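Local structure of endoglucanase (Ruminococcus champanellensis, 6WQV) at residues Y246-N251 with S256-S261; G287-L292 with E305-I310; F333-L336 with T342-Y345. The protein probably hydrolyses internal beta-1,4 linkages of cellulose and related plant polysaccharides, as a broad-specificity endoglucanase of glycoside hydrolase family 5. All blocks are in the same frame, centred on the assembly; numbering follows the deposited sequence. Where two conformers were deposited one is given.

The three contacts lie in the last third of a (beta/alpha)8 barrel. Contact 2 is buried and ties barrel strand 284-289 to the helix that follows it, through an aromatic stack. Contacts 1 and 3 are only partly buried and belong to loop elements: a short helix with its return chain in contact 1, a small hairpin in contact 3. Contact 1 is likewise aromatic, whereas contact 3 adds backbone and water-mediated hydrogen bonds. Each contributes one residue to the glycan pocket: Leu250, Gln288 and Phe333. These parts also touch, since Ala249 O lies 2.9 Å from Leu292 N, and the Phe333 ring packs against Leu250 and against the 290-292 backbone.

Contact 1: Y246-N251 with S256-S261; sequences YNFALN and SSFTQS
The ring of Phe248 packs against the side chain of Phe258 and meets two backbone carbonyls of the returning chain, within the loop that leads from strand 236-241 of the (beta/alpha)8 barrel to helix 263-278. Phe258 CB sits over one face of the ring, 3.7 Å from the Phe248 centroid, in a CH-pi contact. Beyond CB the Phe258 side chain leads away, and its ring presents an edge to the same Phe248 ring in an edge-to-face pair, with centroids 5.5 Å apart and planes at 50°. Ser256 O approaches the rim of Phe248 near the ring plane, 3.4 Å from CE1, while Ser257 O comes in obliquely at 3.4 Å from CD1. The Phe248 ring reaches this chain because its CG is turned anti to the backbone nitrogen (chi1 174°), carrying it off the short helix 246-249 toward the returning loop. An alanine in place of Phe248 removes the face on which Phe258 CB rests, and would probably open a gap beside the Ser256 and Ser257 carbonyls and leave the Phe258 ring freer to turn.

Trp303 of helix 297-313 meets both phenylalanine rings, and Ile263 and Leu266 pack on Phe258 from the following helix. Ser256 O has a polar partner as well, Asn296 ND2. Farther out, Lys294 NZ binds Phe248 O and Asn251 O, pinning the end of the short helix. There Tyr246 O accepts two backbone bonds, from Leu250 N at 2.9 Å and from Asn251 N at 3.0 Å. A side-chain bond spans the same turn: Asn251 ND2 donates to Asn247 OD1 at 3.2 Å, almost straight at 171°, with the acceptor in the amide plane of Asn251.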
loop_
_atom_site.group_PDB
_atom_site.type_symbol
_atom_site.label_atom_id
_atom_site.label_comp_id
_atom_site.label_asym_id
_atom_site.label_seq_id
_atom_site.Cartn_x
_atom_site.Cartn_y
_atom_site.Cartn_z
ATOM N N TYR A 246 -12.328 -10.392 -8.932
ATOM C CA TYR A 246 -11.216 -11.258 -8.543
ATOM C C TYR A 246 -10.789 -12.203 -9.662
ATOM O O TYR A 246 -9.596 -12.324 -9.965
ATOM C CB TYR A 246 -11.584 -12.056 -7.284
ATOM C CG TYR A 246 -10.591 -13.160 -6.980
ATOM C CD1 TYR A 246 -9.354 -12.864 -6.434
ATOM C CD2 TYR A 246 -10.884 -14.490 -7.254
ATOM C CE1 TYR A 246 -8.431 -13.856 -6.163
ATOM C CE2 TYR A 246 -9.963 -15.497 -6.986
ATOM C CZ TYR A 246 -8.737 -15.173 -6.441
ATOM O OH TYR A 246 -7.807 -16.149 -6.167
ATOM N N ASN A 247 -11.734 -12.924 -10.261
ATOM C CA ASN A 247 -11.338 -13.954 -11.217
ATOM C C ASN A 247 -10.566 -13.362 -12.389
ATOM O O ASN A 247 -9.579 -13.946 -12.852
ATOM C CB ASN A 247 -12.555 -14.740 -11.697
ATOM C CG ASN A 247 -13.017 -15.755 -10.676
ATOM O OD1 ASN A 247 -12.210 -16.298 -9.921
ATOM N ND2 ASN A 247 -14.318 -16.005 -10.633
ATOM N N PHE A 248 -10.999 -12.197 -12.873
ATOM C CA PHE A 248 -10.331 -11.536 -13.991
ATOM C C PHE A 248 -9.007 -10.924 -13.558
ATOM O O PHE A 248 -7.981 -11.086 -14.235
ATOM C CB PHE A 248 -11.258 -10.436 -14.521
ATOM C CG PHE A 248 -10.641 -9.566 -15.588
ATOM C CD1 PHE A 248 -10.524 -10.032 -16.883
ATOM C CD2 PHE A 248 -10.192 -8.283 -15.299
ATOM C CE1 PHE A 248 -9.966 -9.254 -17.871
ATOM C CE2 PHE A 248 -9.628 -7.498 -16.294
ATOM C CZ PHE A 248 -9.523 -7.981 -17.575
ATOM N N ALA A 249 -9.005 -10.227 -12.430
ATOM C CA ALA A 249 -7.927 -9.308 -12.090
ATOM C C ALA A 249 -6.786 -9.964 -11.325
ATOM O O ALA A 249 -5.629 -9.555 -11.482
ATOM C CB ALA A 249 -8.486 -8.155 -11.249
ATOM N N LEU A 250 -7.086 -10.936 -10.461
ATOM C CA LEU A 250 -6.094 -11.467 -9.529
ATOM C C LEU A 250 -5.924 -12.978 -9.582
ATOM O O LEU A 250 -4.857 -13.466 -9.192
ATOM C CB LEU A 250 -6.443 -11.056 -8.090
ATOM C CG LEU A 250 -5.467 -11.433 -6.974
ATOM C CD1 LEU A 250 -4.054 -10.942 -7.266
ATOM C CD2 LEU A 250 -5.960 -10.881 -5.627
ATOM N N ASN A 251 -6.914 -13.730 -10.057
ATOM C CA ASN A 251 -6.827 -15.186 -10.130
ATOM C C ASN A 251 -6.023 -15.573 -11.363
ATOM O O ASN A 251 -6.475 -15.370 -12.496
ATOM C CB ASN A 251 -8.236 -15.761 -10.214
ATOM C CG ASN A 251 -8.263 -17.281 -10.141
ATOM O OD1 ASN A 251 -7.223 -17.939 -10.165
ATOM N ND2 ASN A 251 -9.464 -17.840 -10.060
ATOM N N SER A 256 -9.929 -14.514 -18.592
ATOM C CA SER A 256 -9.253 -13.364 -19.173
ATOM C C SER A 256 -10.215 -12.394 -19.841
ATOM O O SER A 256 -9.769 -11.407 -20.431
ATOM C CB SER A 256 -8.208 -13.828 -20.190
ATOM O OG SER A 256 -8.823 -14.449 -21.308
ATOM N N SER A 257 -11.521 -12.637 -19.752
ATOM C CA SER A 257 -12.525 -11.789 -20.376
ATOM C C SER A 257 -13.090 -10.794 -19.374
ATOM O O SER A 257 -13.439 -11.167 -18.250
ATOM C CB SER A 257 -13.663 -12.653 -20.920
ATOM O OG SER A 257 -14.760 -11.864 -21.339
ATOM N N PHE A 258 -13.197 -9.534 -19.796
ATOM C CA PHE A 258 -13.961 -8.506 -19.096
ATOM C C PHE A 258 -14.771 -7.769 -20.149
ATOM O O PHE A 258 -14.212 -7.318 -21.156
ATOM C CB PHE A 258 -13.056 -7.524 -18.354
ATOM C CG PHE A 258 -13.817 -6.503 -17.546
ATOM C CD1 PHE A 258 -14.303 -5.358 -18.152
ATOM C CD2 PHE A 258 -14.044 -6.684 -16.191
ATOM C CE1 PHE A 258 -15.010 -4.415 -17.430
ATOM C CE2 PHE A 258 -14.747 -5.734 -15.457
ATOM C CZ PHE A 258 -15.227 -4.599 -16.078
ATOM N N THR A 259 -16.077 -7.653 -19.935
ATOM C CA THR A 259 -16.968 -7.128 -20.959
ATOM C C THR A 259 -17.877 -6.058 -20.363
ATOM O O THR A 259 -17.872 -5.806 -19.157
ATOM C CB THR A 259 -17.829 -8.244 -21.568
ATOM O OG1 THR A 259 -18.826 -8.645 -20.619
ATOM C CG2 THR A 259 -16.988 -9.453 -21.954
ATOM N N GLN A 260 -18.675 -5.433 -21.235
ATOM C CA GLN A 260 -19.687 -4.482 -20.780
ATOM C C GLN A 260 -20.506 -5.059 -19.634
ATOM O O GLN A 260 -20.874 -4.341 -18.692
ATOM C CB GLN A 260 -20.607 -4.119 -21.952
ATOM C CG GLN A 260 -21.935 -3.498 -21.550
ATOM C CD GLN A 260 -21.772 -2.078 -21.061
ATOM O OE1 GLN A 260 -20.856 -1.374 -21.480
ATOM N NE2 GLN A 260 -22.649 -1.652 -20.160
ATOM N N SER A 261 -20.802 -6.355 -19.701
ATOM C CA SER A 261 -21.646 -6.989 -18.696
ATOM C C SER A 261 -21.022 -6.962 -17.306
ATOM O O SER A 261 -21.756 -7.023 -16.313
ATOM C CB SER A 261 -21.927 -8.433 -19.111
ATOM O OG SER A 261 -22.482 -8.501 -20.412
#

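Contact 2: G287-L292 with E305-I310; sequences GQFGAL and ENYLRI. Unlike the reference sequence in segment 287-292: Gln288 (reference Glu). With GLC (alpha-D-glucopyranose), chain E.
Gln288 OE1 is gripped by two donors, accepting a 2.7 Å hydrogen bond from GLC O2 and another from Arg75 NH1, while its NE2 bonds Tyr243 OH. This is a glutamate in the reference sequence and lies near the C-terminal end of strand 284-289, where family 5 enzymes carry their nucleophile, consistent with a variant made to retain the sugar. The next residue, Phe289, turns to the opposite side, its CG between the backbone N and carbonyl carbon (chi1 81°), which brings the ring onto Tyr307. The two rings form an offset stack, centroids 4.5 Å apart and planes at 24°, so that Phe289 CD2 stands over the centre of the tyrosine ring. The side chains run antiparallel alongside one another, bringing Tyr307 OH to 3.4 Å from Phe289 CB. That hydroxyl is satisfied by Ser242 O, which fixes the tyrosine's far end. Leu308 comes in across the end of the ring, its CD2 3.7 Å from Phe289 CZ. The contact lies within the beta-alpha-beta crossover of strand 284-289, helix 297-313 and strand 318-322, with Trp320 edge-to-face against Phe289, Leu266 and Leu270 of helix 263-278 beside Tyr307, and Met352 of helix 346-353 against Phe289 and Leu308.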
loop_
_atom_site.group_PDB
_atom_site.type_symbol
_atom_site.label_atom_id
_atom_site.label_comp_id
_atom_site.label_asym_id
_atom_site.label_seq_id
_atom_site.Cartn_x
_atom_site.Cartn_y
_atom_site.Cartn_z
ATOM N N GLY A 287 -5.276 1.539 -2.187
ATOM C CA GLY A 287 -3.826 1.589 -2.187
ATOM C C GLY A 287 -3.165 0.560 -3.063
ATOM O O GLY A 287 -1.973 0.704 -3.364
ATOM N N GLN A 288 -3.911 -0.469 -3.474
ATOM C CA GLN A 288 -3.473 -1.386 -4.517
ATOM C C GLN A 288 -4.672 -1.846 -5.328
ATOM O O GLN A 288 -5.688 -2.255 -4.757
ATOM C CB GLN A 288 -2.812 -2.639 -3.941
ATOM C CG GLN A 288 -1.552 -2.412 -3.137
ATOM C CD GLN A 288 -0.893 -3.717 -2.687
ATOM O OE1 GLN A 288 -0.164 -3.747 -1.701
ATOM N NE2 GLN A 288 -1.145 -4.795 -3.417
ATOM N N PHE A 289 -4.532 -1.810 -6.653
ATOM C CA PHE A 289 -5.425 -2.497 -7.583
ATOM C C PHE A 289 -4.572 -2.858 -8.800
ATOM O O PHE A 289 -3.457 -2.352 -8.978
ATOM C CB PHE A 289 -6.650 -1.633 -7.973
ATOM C CG PHE A 289 -6.357 -0.636 -9.046
ATOM C CD1 PHE A 289 -5.527 0.432 -8.783
ATOM C CD2 PHE A 289 -6.873 -0.775 -10.329
ATOM C CE1 PHE A 289 -5.215 1.335 -9.764
ATOM C CE2 PHE A 289 -6.562 0.137 -11.317
ATOM C CZ PHE A 289 -5.735 1.189 -11.031
ATOM N N GLY A 290 -5.111 -3.724 -9.645
ATOM C CA GLY A 290 -4.440 -4.116 -10.874
ATOM C C GLY A 290 -5.194 -5.269 -11.483
ATOM O O GLY A 290 -6.115 -5.825 -10.882
ATOM N N ALA A 291 -4.815 -5.605 -12.712
ATOM C CA ALA A 291 -5.353 -6.772 -13.404
ATOM C C ALA A 291 -4.185 -7.481 -14.075
ATOM O O ALA A 291 -3.414 -6.854 -14.806
ATOM C CB ALA A 291 -6.410 -6.394 -14.450
ATOM N N LEU A 292 -4.056 -8.775 -13.809
ATOM C CA LEU A 292 -2.955 -9.561 -14.347
ATOM C C LEU A 292 -2.919 -9.498 -15.863
ATOM O O LEU A 292 -3.957 -9.501 -16.531
ATOM C CB LEU A 292 -3.177 -11.026 -13.994
ATOM C CG LEU A 292 -3.130 -11.433 -12.529
ATOM C CD1 LEU A 292 -3.870 -12.750 -12.336
ATOM C CD2 LEU A 292 -1.707 -11.584 -12.069
ATOM N N GLU A 305 -10.402 1.486 -18.003
ATOM C CA GLU A 305 -11.140 2.728 -18.191
ATOM C C GLU A 305 -12.280 2.829 -17.187
ATOM O O GLU A 305 -12.490 3.876 -16.566
ATOM C CB GLU A 305 -11.727 2.802 -19.602
ATOM C CG GLU A 305 -10.745 2.778 -20.749
ATOM C CD GLU A 305 -11.448 2.823 -22.100
ATOM O OE1 GLU A 305 -12.512 2.182 -22.246
ATOM O OE2 GLU A 305 -10.936 3.507 -23.010
ATOM N N ASN A 306 -13.023 1.738 -17.010
ATOM C CA ASN A 306 -14.197 1.786 -16.146
ATOM C C ASN A 306 -13.810 1.805 -14.674
ATOM O O ASN A 306 -14.468 2.478 -13.873
ATOM C CB ASN A 306 -15.121 0.620 -16.474
ATOM C CG ASN A 306 -15.945 0.885 -17.700
ATOM O OD1 ASN A 306 -16.930 1.621 -17.643
ATOM N ND2 ASN A 306 -15.535 0.316 -18.832
ATOM N N TYR A 307 -12.758 1.075 -14.291
ATOM C CA TYR A 307 -12.314 1.098 -12.897
ATOM C C TYR A 307 -12.012 2.529 -12.453
ATOM O O TYR A 307 -12.550 3.010 -11.445
ATOM C CB TYR A 307 -11.096 0.179 -12.723
ATOM C CG TYR A 307 -10.783 -0.203 -11.279
ATOM C CD1 TYR A 307 -10.378 0.757 -10.371
ATOM C CD2 TYR A 307 -10.894 -1.515 -10.842
ATOM C CE1 TYR A 307 -10.097 0.426 -9.068
ATOM C CE2 TYR A 307 -10.616 -1.856 -9.537
ATOM C CZ TYR A 307 -10.221 -0.879 -8.656
ATOM O OH TYR A 307 -9.929 -1.192 -7.352
ATOM N N LEU A 308 -11.179 3.245 -13.214
ATOM C CA LEU A 308 -10.800 4.596 -12.820
ATOM C C LEU A 308 -11.975 5.560 -12.916
ATOM O O LEU A 308 -12.116 6.456 -12.069
ATOM C CB LEU A 308 -9.625 5.084 -13.660
ATOM C CG LEU A 308 -8.228 4.681 -13.204
ATOM C CD1 LEU A 308 -7.875 5.301 -11.848
ATOM C CD2 LEU A 308 -8.059 3.179 -13.132
ATOM N N ARG A 309 -12.828 5.406 -13.937
ATOM C CA ARG A 309 -13.993 6.276 -14.069
ATOM C C ARG A 309 -14.916 6.117 -12.871
ATOM O O ARG A 309 -15.359 7.106 -12.273
ATOM C CB ARG A 309 -14.750 5.976 -15.371
ATOM C CG ARG A 309 -16.004 6.837 -15.608
ATOM C CD ARG A 309 -16.845 6.416 -16.827
ATOM N NE ARG A 309 -17.255 5.020 -16.738
ATOM C CZ ARG A 309 -18.269 4.591 -15.997
ATOM N NH1 ARG A 309 -18.986 5.452 -15.288
ATOM N NH2 ARG A 309 -18.563 3.297 -15.965
ATOM N N ILE A 310 -15.217 4.874 -12.506
ATOM C CA ILE A 310 -16.120 4.637 -11.384
ATOM C C ILE A 310 -15.478 5.084 -10.075
ATOM O O ILE A 310 -16.125 5.744 -9.249
ATOM C CB ILE A 310 -16.551 3.160 -11.348
ATOM C CG1 ILE A 310 -17.357 2.799 -12.597
ATOM C CG2 ILE A 310 -17.394 2.897 -10.112
ATOM C CD1 ILE A 310 -17.537 1.299 -12.800
HETATM C C1 GLC E . -1.537 -7.692 -1.864
HETATM C C2 GLC E . -0.082 -7.459 -1.506
HETATM C C3 GLC E . 0.935 -7.448 -2.565
HETATM C C4 GLC E . 0.706 -8.583 -3.536
HETATM C C5 GLC E . -0.656 -8.359 -4.149
HETATM C C6 GLC E . -0.985 -9.274 -5.316
HETATM O O1 GLC E . -2.302 -6.586 -2.109
HETATM O O2 GLC E . -0.037 -6.253 -0.684
HETATM O O3 GLC E . 2.246 -7.606 -1.905
HETATM O O4 GLC E . 1.752 -8.582 -4.513
HETATM O O5 GLC E . -1.687 -8.572 -3.104
HETATM O O6 GLC E . -1.036 -10.578 -4.931
#

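Contact 3: F333-L336 with T342-Y345; sequences FGLL and TWQY
Trp343 lays its indole over Leu336, whose CD1 stands 4.3 Å above the centroid of the six-membered ring, only 7° off the normal, in a CH-pi contact. Leu336 CB adds a closer touch, 3.6 Å from Trp343 CZ3. The indole swings to this position with CG anti to the carbonyl carbon (chi1 -67°), which also brings its CZ3 within 4.0 Å of Leu335 CG. Leu335 O comes up at the edge of the indole, near its plane, and is the polar hub of the contact. It accepts a backbone bond from Gln344 N at 3.0 Å, and a water donates to it at 2.8 Å. The same water accepts from Tyr345 N, so it bridges the two segments beside the strand pair. Beyond it the edge of the Tyr345 ring faces Gly334 O, which lies in the ring plane 3.2 Å from Tyr345 CE2, and the ring also forms a cation-pi pair with Arg300. Lys65 and Val66 of helix 60-68 pack against Leu336. Leu336 and Trp343 are a non-hydrogen-bonded antiparallel pair in a small beta hairpin, inserted between the eighth barrel strand and helix 346-353, with Tyr345 at that helix's N-cap position.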
loop_
_atom_site.group_PDB
_atom_site.type_symbol
_atom_site.label_atom_id
_atom_site.label_comp_id
_atom_site.label_asym_id
_atom_site.label_seq_id
_atom_site.Cartn_x
_atom_site.Cartn_y
_atom_site.Cartn_z
ATOM N N PHE A 333 1.853 -8.228 -13.028
ATOM C CA PHE A 333 1.234 -6.928 -12.829
ATOM C C PHE A 333 2.086 -5.777 -13.357
ATOM O O PHE A 333 1.810 -4.613 -13.053
ATOM C CB PHE A 333 0.919 -6.712 -11.345
ATOM C CG PHE A 333 -0.287 -7.477 -10.847
ATOM C CD1 PHE A 333 -1.569 -7.132 -11.265
ATOM C CD2 PHE A 333 -0.149 -8.488 -9.910
ATOM C CE1 PHE A 333 -2.679 -7.814 -10.791
ATOM C CE2 PHE A 333 -1.261 -9.169 -9.429
ATOM C CZ PHE A 333 -2.525 -8.831 -9.879
ATOM N N GLY A 334 3.106 -6.070 -14.160
ATOM C CA GLY A 334 3.969 -5.018 -14.658
ATOM C C GLY A 334 3.232 -4.027 -15.541
ATOM O O GLY A 334 2.306 -4.373 -16.278
ATOM N N LEU A 335 3.681 -2.777 -15.483
ATOM C CA LEU A 335 3.155 -1.712 -16.326
ATOM C C LEU A 335 4.339 -0.958 -16.911
ATOM O O LEU A 335 4.432 -0.810 -18.134
ATOM C CB LEU A 335 2.227 -0.810 -15.517
ATOM C CG LEU A 335 1.357 0.186 -16.277
ATOM C CD1 LEU A 335 0.349 -0.518 -17.163
ATOM C CD2 LEU A 335 0.635 1.090 -15.297
ATOM N N LEU A 336 5.256 -0.520 -16.051
ATOM C CA LEU A 336 6.534 0.042 -16.479
ATOM C C LEU A 336 7.559 -1.079 -16.554
ATOM O O LEU A 336 7.804 -1.773 -15.561
ATOM C CB LEU A 336 7.029 1.082 -15.471
ATOM C CG LEU A 336 8.426 1.670 -15.731
ATOM C CD1 LEU A 336 8.450 2.400 -17.064
ATOM C CD2 LEU A 336 8.820 2.593 -14.585
ATOM N N THR A 342 10.214 1.625 -20.530
ATOM C CA THR A 342 9.121 1.669 -21.484
ATOM C C THR A 342 7.836 1.239 -20.792
ATOM O O THR A 342 7.837 0.372 -19.909
ATOM C CB THR A 342 9.370 0.744 -22.685
ATOM O OG1 THR A 342 9.609 -0.587 -22.212
ATOM C CG2 THR A 342 10.558 1.215 -23.513
ATOM N N TRP A 343 6.736 1.859 -21.210
ATOM C CA TRP A 343 5.399 1.436 -20.805
ATOM C C TRP A 343 5.007 0.262 -21.694
ATOM O O TRP A 343 4.824 0.417 -22.909
ATOM C CB TRP A 343 4.405 2.586 -20.939
ATOM C CG TRP A 343 4.656 3.720 -19.978
ATOM C CD1 TRP A 343 5.051 4.986 -20.298
ATOM C CD2 TRP A 343 4.523 3.692 -18.546
ATOM N NE1 TRP A 343 5.168 5.745 -19.161
ATOM C CE2 TRP A 343 4.853 4.975 -18.072
ATOM C CE3 TRP A 343 4.158 2.705 -17.623
ATOM C CZ2 TRP A 343 4.831 5.296 -16.720
ATOM C CZ3 TRP A 343 4.135 3.031 -16.278
ATOM C CH2 TRP A 343 4.477 4.309 -15.842
ATOM N N GLN A 344 4.914 -0.929 -21.096
ATOM C CA GLN A 344 4.733 -2.141 -21.882
ATOM C C GLN A 344 3.314 -2.264 -22.420
ATOM O O GLN A 344 3.089 -2.949 -23.422
ATOM C CB GLN A 344 5.071 -3.359 -21.018
ATOM C CG GLN A 344 5.164 -4.667 -21.763
ATOM C CD GLN A 344 6.563 -5.273 -21.705
ATOM O OE1 GLN A 344 7.559 -4.562 -21.526
ATOM N NE2 GLN A 344 6.638 -6.591 -21.831
ATOM N N TYR A 345 2.344 -1.623 -21.764
ATOM C CA TYR A 345 0.938 -1.689 -22.156
ATOM C C TYR A 345 0.411 -0.269 -22.323
ATOM O O TYR A 345 -0.372 0.229 -21.503
ATOM C CB TYR A 345 0.147 -2.483 -21.121
ATOM C CG TYR A 345 0.763 -3.843 -20.832
ATOM C CD1 TYR A 345 0.765 -4.843 -21.795
ATOM C CD2 TYR A 345 1.338 -4.120 -19.600
ATOM C CE1 TYR A 345 1.322 -6.088 -21.538
ATOM C CE2 TYR A 345 1.896 -5.362 -19.333
ATOM C CZ TYR A 345 1.891 -6.335 -20.308
ATOM O OH TYR A 345 2.447 -7.567 -20.043
HETATM O O HOH W 1 2.263 0.172 -19.611
#